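Local coordinates for malate dehydrogenase (Entamoeba histolytica, PDB 3I0P), which probably catalyses the NAD-dependent interconversion of malate and oxaloacetate, working as a two-chain assembly with bound NAD, at residues T38-A41 with A42-G46; D61-K65 with G66-P70; G305-N308 with R309-N313; D342-L346 with V347-E351. All blocks are in the same frame, centred on the assembly; numbering follows the deposited sequence.

How the contacts relate
Contact 1 is the core member, buried within helix 29-45 and made largely of main-chain bonds and small or aliphatic side chains. The other three are partly buried and lie farther from the chain's centre. Contacts 1 and 2 both end in a Schellman motif, on helices that follow each other in the chain, whereas contact 4 starts a helix from a proline. Contact 3, across the molecule from contact 2, has the most charged chemistry, a salt bridge between its segments with the second subunit packed alongside; contact 2 has a weaker Lys64-Asp61 pair on its helix. Contacts 1 and 4 touch where Asp43 CB packs on Asp342 OD2 at 3.8 Å; no other pair of contacts meets.

Contact 1 of 4, residues T38-A41 with A42-G46; sequences TLIA and ADLRG
The carbonyl O of Leu39 takes two weak bonds at once, from Ala42 N at 3.0 Å and from Asp43 N at 3.3 Å, so this turn of helix 29-45 mixes three- and four-residue spacing just before a Schellman motif closes the helix at Gly46. Ala42 N also reaches back weakly to Thr38 O. One step on, the pattern becomes regular: Leu44 N bonds Ile40 O at 2.7 Å with an N-H...O angle of 167°, and Arg45 N bonds Ala41 O. Then Gly46, the C-prime residue at positive phi, turns the chain out of the helix: its N bonds Asp43 O weakly, and Met47 N makes the outer bond to Ala42 O.

The side chains fan out to different neighbours. Ile40 CG1 passes Leu44 CD1 loosely, at 4.4 Å, and Ile40 continues onto Ile11 and Ile14 of helix 11-24, while Leu44 rests on Glu334 and Arg338 of helix 328-340. Asp43 turns its carboxylate to the loop that follows, where OD2 accepts from Ile52 N. The side chain of Arg45 lies about 6 Å from a bound NAD. With CG beside the backbone N (chi1 -64°), its aliphatic stem runs along the Ala41 carbonyl, CD 3.7 Å from Ala41 O.

Contact 2 of 4, residues D61-K65 with G66-P70; sequences DRIKK and GMINP
Helix 55-64 ends where Arg62 and Ile63 meet the loop residues Gly66, Met67 and Ile68, and the main chain does the gripping. Met67 N donates to Arg62 O at 2.8 Å, fairly straight at 151°, while Gly66 N bonds Ile63 O at 3.1 Å from well above the carbonyl plane rather than along a lone pair. Lys65 is the first residue to depart from helical angles.

The outer bond, reaching back five residues, and the inner one, reaching back three, with Gly66 at positive phi, make a Schellman motif. The side-chain contact that usually joins the two ends of the outer bond is made here by Met67 and the hydrocarbon part of Arg62. The arginine chain runs extended from CG to NE, and CD lies 3.9 Å from Met67 SD. Met67 bends at its last torsion (chi3 74°), which brings CE to the same CD at 4.0 Å, obliquely to the guanidinium.

Beyond the motif the loop folds back along Ile63. Ile68 crosses it with CB 4.1 Å from Ile63 CG1, and both isoleucines also rest on Phe92. The other branch, Ile63 CG2, meets Pro70 CG at 3.9 Å. A water adds a polar link between helix end and loop, donating to Ile63 O at 2.8 Å and to Ile68 O. Asn90 ND2 bonds Met67 O, and farther along Asn31 ND2 reaches Pro70 O.

Contact 3 of 4, residues G305-N308 with R309-N313; sequences GDIN and RTLRN
Arg309 folds back over the preceding turn to meet Asp306 and Gly305. Its CG sits beside the backbone N and the chain bends at chi3 (-136°), laying the guanidinium over the glycine, with Gly305 C against one face. At the edge, in the guanidinium plane, NH1 forms a salt bridge with Asp306 OD1 at 2.7 Å. The carboxylate plane stands 81° from that of the guanidinium, so one oxygen rather than both faces the arginine. Each charge has a second partner: Asp306 OD2 pairs with Lys302, and Arg309 NH2 with Asp173.

Thr310 turns OG1 back beside its own N (chi1 -59°), from where it donates to Asp306 O at 2.7 Å. Thr310 N reaches the same oxygen at 2.9 Å from the opposite face of the carbonyl plane, so this acceptor is held by two bonds. Ile307 and Leu311 lie side by side, CG2 to CD1 4.0 Å, and both pack on Glu252 of the second subunit.

Arg312 also bends at chi3, curling over Asn308 so that NH1 lies 3.4 Å from Asn308 CB. Glu174 joins the two residues, its OE1 bonded to Asn308 ND2 and its OE2 bridged to Arg312 NH1. Such i to i+3 and i to i+4 pairing is characteristic of an alpha-helix, here helix 297-312, which borders the subunit interface.

Contact 4 of 4, residues D342-L346 with V347-E351; sequences DDLPL and VTINE
The Asn350 carboxamide lies with one face over Leu346 O, which is 3.1 Å from ND2, and with Leu346 CD2 beyond its ND2 end at 3.9 Å. Because the oxygen sits over the face of the amide, away from the N-H directions, no hydrogen bond forms between ND2 and Leu346 O. That oxygen is taken by the backbone instead, Asn350 N donating to it at 2.9 Å. Thr348 runs beside the ring of Pro345, pointing the same way, with OG1 3.8 Å from Pro345 CD; the ring's CB also touches Val347 CG1.

The first carbonyl of the new helix belongs to Pro345. Ile349 N approaches it in the carbonyl plane at 3.2 Å, with a nearly straight N-H...O angle of 168°, and Thr348 N adds a weak bond to the same oxygen.

On the buried side, Leu344 points toward the helix. Its CB meets Ile349 CD1 at 4.0 Å, and its CD1 lies 4.2 Å from Thr348 CG2. The Ile349 CG1 branch sits beside its own backbone N (chi1 -62°), which carries it back over the turn to the leucine. Both residues continue onto Val9 of strand 6-9, and Leu344 also reaches Ile14 and Ile52. Leu346 and Val347 lie on the exposed side.

The strand and helix segments stand almost perpendicular, their axes at 86°. This is a helix N-terminus with proline at the N-cap, where the two-stranded antiparallel sheet of 6-9 and 342-345 gives way to helix 346-359.

Contact 1 of 4, residues T38-A41 with A42-G46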
# COMPACT_ATOMS: atom_id res chain seq x y z
N THR A 38 11.69 -15.67 14.14
CA THR A 38 10.61 -15.17 13.29
C THR A 38 9.49 -16.18 13.17
O THR A 38 8.35 -15.80 12.92
CB THR A 38 11.07 -14.67 11.88
OG1 THR A 38 10.50 -15.49 10.87
CG2 THR A 38 12.57 -14.64 11.72
N LEU A 39 9.79 -17.46 13.37
CA LEU A 39 8.72 -18.46 13.46
C LEU A 39 7.92 -18.29 14.75
O LEU A 39 6.70 -18.17 14.69
CB LEU A 39 9.23 -19.89 13.27
CG LEU A 39 9.72 -20.17 11.85
CD1 LEU A 39 10.01 -21.65 11.64
CD2 LEU A 39 8.69 -19.68 10.83
N ILE A 40 8.60 -18.26 15.90
CA ILE A 40 7.90 -18.05 17.17
C ILE A 40 7.13 -16.71 17.21
O ILE A 40 6.04 -16.66 17.74
CB ILE A 40 8.82 -18.21 18.42
CG1 ILE A 40 7.97 -18.37 19.69
CG2 ILE A 40 9.77 -17.03 18.58
CD1 ILE A 40 7.40 -19.74 19.89
N ALA A 41 7.71 -15.66 16.63
CA ALA A 41 7.03 -14.38 16.45
C ALA A 41 5.67 -14.55 15.81
O ALA A 41 4.70 -13.89 16.20
CB ALA A 41 7.87 -13.44 15.61
N ALA A 42 5.57 -15.44 14.82
CA ALA A 42 4.27 -15.71 14.23
C ALA A 42 3.31 -16.30 15.26
O ALA A 42 2.13 -15.90 15.32
CB ALA A 42 4.41 -16.61 13.02
N ASP A 43 3.80 -17.24 16.08
CA ASP A 43 2.96 -17.88 17.10
C ASP A 43 2.62 -16.91 18.25
O ASP A 43 1.50 -16.91 18.76
CB ASP A 43 3.61 -19.16 17.66
CG ASP A 43 3.79 -20.25 16.61
OD1 ASP A 43 2.84 -20.55 15.85
OD2 ASP A 43 4.89 -20.83 16.54
N LEU A 44 3.59 -16.07 18.64
CA LEU A 44 3.36 -15.04 19.63
C LEU A 44 2.26 -14.09 19.19
O LEU A 44 1.44 -13.66 20.00
CB LEU A 44 4.63 -14.26 19.93
CG LEU A 44 5.51 -14.87 21.02
CD1 LEU A 44 6.92 -14.26 20.98
CD2 LEU A 44 4.89 -14.76 22.40
N ARG A 45 2.23 -13.77 17.90
CA ARG A 45 1.33 -12.73 17.41
C ARG A 45 -0.04 -13.28 17.00
O ARG A 45 -0.96 -12.51 16.76
CB ARG A 45 1.98 -11.96 16.26
CG ARG A 45 3.21 -11.18 16.66
CD ARG A 45 3.81 -10.41 15.48
NE ARG A 45 2.96 -9.29 15.07
CZ ARG A 45 2.87 -8.12 15.71
NH1 ARG A 45 3.58 -7.89 16.80
NH2 ARG A 45 2.06 -7.17 15.25
N GLY A 46 -0.16 -14.60 16.93
CA GLY A 46 -1.44 -15.21 16.58
C GLY A 46 -1.60 -15.52 15.11
O GLY A 46 -2.70 -15.80 14.66

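Contact 2 of 4, residues D61-K65 with G66-P70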
# COMPACT_ATOMS: atom_id res chain seq x y z
N ASP A 61 10.60 -30.60 6.40
CA ASP A 61 10.42 -31.45 5.22
C ASP A 61 11.13 -30.89 3.99
O ASP A 61 11.53 -31.64 3.09
CB ASP A 61 8.94 -31.60 4.89
CG ASP A 61 8.21 -32.58 5.80
OD1 ASP A 61 8.86 -33.20 6.69
OD2 ASP A 61 6.98 -32.72 5.62
N ARG A 62 11.28 -29.57 3.94
CA ARG A 62 11.85 -28.94 2.77
C ARG A 62 13.38 -28.96 2.83
O ARG A 62 14.03 -29.14 1.79
CB ARG A 62 11.29 -27.53 2.57
CG ARG A 62 9.80 -27.54 2.31
CD ARG A 62 9.38 -26.33 1.52
NE ARG A 62 7.93 -26.28 1.31
CZ ARG A 62 7.25 -25.17 1.01
NH1 ARG A 62 7.89 -24.02 0.88
NH2 ARG A 62 5.94 -25.22 0.85
N ILE A 63 13.94 -28.80 4.03
CA ILE A 63 15.37 -29.01 4.25
C ILE A 63 15.76 -30.47 3.90
O ILE A 63 16.82 -30.73 3.29
CB ILE A 63 15.78 -28.68 5.69
CG1 ILE A 63 15.47 -27.22 6.01
CG2 ILE A 63 17.27 -28.98 5.91
CD1 ILE A 63 15.64 -26.84 7.48
N LYS A 64 14.88 -31.40 4.27
CA LYS A 64 15.03 -32.82 3.94
C LYS A 64 14.95 -33.07 2.42
O LYS A 64 15.63 -33.96 1.90
CB LYS A 64 13.98 -33.65 4.69
CG LYS A 64 14.38 -34.03 6.11
CD LYS A 64 13.18 -34.49 6.96
CE LYS A 64 12.45 -35.69 6.36
NZ LYS A 64 11.07 -35.89 6.91
N LYS A 65 14.12 -32.30 1.72
CA LYS A 65 14.03 -32.41 0.26
C LYS A 65 15.00 -31.45 -0.46
O LYS A 65 14.83 -31.16 -1.64
CB LYS A 65 12.58 -32.22 -0.22
CG LYS A 65 11.65 -33.41 0.10
CD LYS A 65 10.23 -33.21 -0.42
CE LYS A 65 9.33 -32.53 0.62
NZ LYS A 65 8.08 -31.94 0.05
N GLY A 66 16.01 -30.97 0.26
CA GLY A 66 17.05 -30.11 -0.32
C GLY A 66 16.60 -28.75 -0.87
O GLY A 66 17.35 -28.09 -1.58
N MET A 67 15.38 -28.34 -0.50
CA MET A 67 14.76 -27.10 -1.00
C MET A 67 15.27 -25.83 -0.31
O MET A 67 15.06 -24.71 -0.80
CB MET A 67 13.24 -27.19 -0.87
CG MET A 67 12.65 -28.37 -1.58
SD MET A 67 10.88 -28.55 -1.28
CE MET A 67 10.17 -27.24 -2.27
N ILE A 68 15.92 -26.00 0.83
CA ILE A 68 16.50 -24.89 1.56
C ILE A 68 17.92 -25.32 1.88
O ILE A 68 18.15 -26.48 2.20
CB ILE A 68 15.71 -24.62 2.88
CG1 ILE A 68 14.26 -24.24 2.59
CG2 ILE A 68 16.36 -23.53 3.71
CD1 ILE A 68 13.32 -24.41 3.77
N ASN A 69 18.86 -24.39 1.78
CA ASN A 69 20.21 -24.60 2.29
C ASN A 69 20.32 -23.98 3.69
O ASN A 69 20.41 -22.76 3.83
CB ASN A 69 21.25 -24.00 1.33
CG ASN A 69 22.69 -24.18 1.82
OD1 ASN A 69 22.94 -24.65 2.93
ND2 ASN A 69 23.63 -23.78 0.98
N PRO A 70 20.33 -24.83 4.73
CA PRO A 70 20.22 -24.31 6.10
C PRO A 70 21.48 -23.65 6.69
O PRO A 70 21.41 -23.03 7.76
CB PRO A 70 19.81 -25.54 6.91
CG PRO A 70 20.42 -26.68 6.17
CD PRO A 70 20.40 -26.30 4.70
O HOH W 1 18.82 -29.01 2.30

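Contact 3 of 4, residues G305-N308 with R309-N313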
# COMPACT_ATOMS: atom_id res chain seq x y z
N GLY A 305 0.42 7.77 18.23
CA GLY A 305 -0.49 7.43 19.33
C GLY A 305 -1.75 8.27 19.31
O GLY A 305 -2.86 7.74 19.41
N ASP A 306 -1.59 9.59 19.17
CA ASP A 306 -2.73 10.49 19.05
C ASP A 306 -3.68 10.08 17.91
O ASP A 306 -4.90 10.15 18.07
CB ASP A 306 -2.28 11.93 18.84
CG ASP A 306 -1.84 12.61 20.13
OD1 ASP A 306 -2.22 12.14 21.22
OD2 ASP A 306 -1.11 13.62 20.04
N ILE A 307 -3.11 9.67 16.77
CA ILE A 307 -3.93 9.20 15.64
C ILE A 307 -4.72 7.95 16.06
O ILE A 307 -5.94 7.90 15.90
CB ILE A 307 -3.08 9.00 14.33
CG1 ILE A 307 -2.83 10.35 13.64
CG2 ILE A 307 -3.75 8.03 13.35
CD1 ILE A 307 -1.54 10.42 12.83
N ASN A 308 -4.01 6.96 16.63
CA ASN A 308 -4.62 5.74 17.14
C ASN A 308 -5.70 6.00 18.19
O ASN A 308 -6.80 5.43 18.12
CB ASN A 308 -3.55 4.81 17.72
CG ASN A 308 -2.73 4.12 16.64
OD1 ASN A 308 -3.13 4.06 15.49
ND2 ASN A 308 -1.58 3.58 17.02
N ARG A 309 -5.39 6.87 19.15
CA ARG A 309 -6.33 7.18 20.22
C ARG A 309 -7.59 7.86 19.70
O ARG A 309 -8.69 7.54 20.14
CB ARG A 309 -5.68 8.01 21.30
CG ARG A 309 -4.72 7.20 22.14
CD ARG A 309 -4.03 8.05 23.16
NE ARG A 309 -2.62 7.72 23.20
CZ ARG A 309 -1.66 8.51 22.75
NH1 ARG A 309 -1.95 9.70 22.24
NH2 ARG A 309 -0.40 8.13 22.82
N THR A 310 -7.41 8.78 18.75
CA THR A 310 -8.52 9.45 18.09
C THR A 310 -9.39 8.44 17.37
O THR A 310 -10.61 8.47 17.49
CB THR A 310 -8.03 10.53 17.11
OG1 THR A 310 -7.24 11.47 17.82
CG2 THR A 310 -9.20 11.25 16.44
N LEU A 311 -8.73 7.56 16.62
CA LEU A 311 -9.43 6.54 15.83
C LEU A 311 -10.32 5.65 16.72
O LEU A 311 -11.51 5.49 16.44
CB LEU A 311 -8.44 5.70 15.01
CG LEU A 311 -7.80 6.33 13.76
CD1 LEU A 311 -6.72 5.41 13.21
CD2 LEU A 311 -8.84 6.65 12.68
N ARG A 312 -9.73 5.13 17.80
CA ARG A 312 -10.45 4.25 18.74
C ARG A 312 -11.59 4.95 19.49
O ARG A 312 -12.55 4.29 19.91
CB ARG A 312 -9.47 3.61 19.72
CG ARG A 312 -8.60 2.55 19.08
CD ARG A 312 -7.80 1.82 20.11
NE ARG A 312 -6.52 2.47 20.36
CZ ARG A 312 -5.35 2.01 19.92
NH1 ARG A 312 -4.24 2.66 20.21
NH2 ARG A 312 -5.28 0.91 19.19
N ASN A 313 -11.48 6.27 19.65
CA ASN A 313 -12.50 7.08 20.31
C ASN A 313 -13.71 7.49 19.47
O ASN A 313 -14.64 8.09 20.02
CB ASN A 313 -11.88 8.34 20.90
CG ASN A 313 -11.65 8.23 22.39
OD1 ASN A 313 -12.52 7.78 23.14
ND2 ASN A 313 -10.47 8.65 22.83

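Contact 4 of 4, residues D342-L346 with V347-E351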
# COMPACT_ATOMS: atom_id res chain seq x y z
N ASP A 342 0.42 -21.62 24.24
CA ASP A 342 -0.24 -21.66 22.95
C ASP A 342 -1.00 -22.98 22.81
O ASP A 342 -0.44 -24.05 23.03
CB ASP A 342 0.82 -21.50 21.85
CG ASP A 342 0.23 -21.27 20.45
OD1 ASP A 342 -1.00 -21.11 20.29
OD2 ASP A 342 1.04 -21.24 19.50
N ASP A 343 -2.28 -22.90 22.48
CA ASP A 343 -3.08 -24.10 22.29
C ASP A 343 -2.91 -24.66 20.88
O ASP A 343 -3.50 -24.16 19.92
CB ASP A 343 -4.55 -23.80 22.58
CG ASP A 343 -4.79 -23.40 24.02
OD1 ASP A 343 -4.43 -24.16 24.95
OD2 ASP A 343 -5.37 -22.32 24.22
N LEU A 344 -2.09 -25.70 20.76
CA LEU A 344 -1.77 -26.29 19.47
C LEU A 344 -2.70 -27.46 19.13
O LEU A 344 -3.02 -28.27 20.00
CB LEU A 344 -0.32 -26.77 19.44
CG LEU A 344 0.75 -25.75 19.82
CD1 LEU A 344 2.14 -26.37 19.74
CD2 LEU A 344 0.65 -24.51 18.94
N PRO A 345 -3.14 -27.53 17.85
CA PRO A 345 -3.91 -28.68 17.37
C PRO A 345 -3.14 -29.98 17.58
O PRO A 345 -1.92 -29.96 17.77
CB PRO A 345 -4.04 -28.41 15.88
CG PRO A 345 -3.98 -26.93 15.77
CD PRO A 345 -3.00 -26.49 16.81
N LEU A 346 -3.88 -31.09 17.55
CA LEU A 346 -3.33 -32.43 17.77
C LEU A 346 -2.35 -32.84 16.68
O LEU A 346 -1.34 -33.49 16.96
CB LEU A 346 -4.47 -33.45 17.82
CG LEU A 346 -4.32 -34.56 18.87
CD1 LEU A 346 -4.96 -34.12 20.22
CD2 LEU A 346 -4.91 -35.92 18.36
N VAL A 347 -2.63 -32.44 15.44
CA VAL A 347 -1.71 -32.70 14.32
C VAL A 347 -0.33 -32.11 14.59
O VAL A 347 0.68 -32.75 14.30
CB VAL A 347 -2.31 -32.25 12.93
CG1 VAL A 347 -2.53 -30.73 12.86
CG2 VAL A 347 -1.43 -32.73 11.78
N THR A 348 -0.28 -30.90 15.16
CA THR A 348 0.99 -30.20 15.43
C THR A 348 1.74 -30.92 16.54
O THR A 348 2.96 -31.16 16.43
CB THR A 348 0.77 -28.71 15.81
OG1 THR A 348 -0.11 -28.08 14.87
CG2 THR A 348 2.09 -27.96 15.81
N ILE A 349 1.02 -31.27 17.60
CA ILE A 349 1.58 -32.05 18.69
C ILE A 349 2.24 -33.31 18.16
O ILE A 349 3.38 -33.63 18.52
CB ILE A 349 0.50 -32.41 19.75
CG1 ILE A 349 -0.10 -31.15 20.38
CG2 ILE A 349 1.07 -33.34 20.82
CD1 ILE A 349 0.92 -30.25 21.09
N ASN A 350 1.53 -34.00 17.27
CA ASN A 350 2.02 -35.24 16.67
C ASN A 350 3.21 -35.01 15.73
O ASN A 350 4.16 -35.81 15.72
CB ASN A 350 0.87 -36.02 16.02
CG ASN A 350 -0.14 -36.51 17.06
OD1 ASN A 350 0.23 -36.86 18.18
ND2 ASN A 350 -1.41 -36.53 16.69
N GLU A 351 3.17 -33.92 14.98
CA GLU A 351 4.34 -33.52 14.20
C GLU A 351 5.57 -33.29 15.09
O GLU A 351 6.68 -33.71 14.75
CB GLU A 351 4.06 -32.28 13.36
CG GLU A 351 3.21 -32.52 12.14
CD GLU A 351 2.82 -31.23 11.45
OE1 GLU A 351 3.16 -30.15 11.98
OE2 GLU A 351 2.16 -31.29 10.39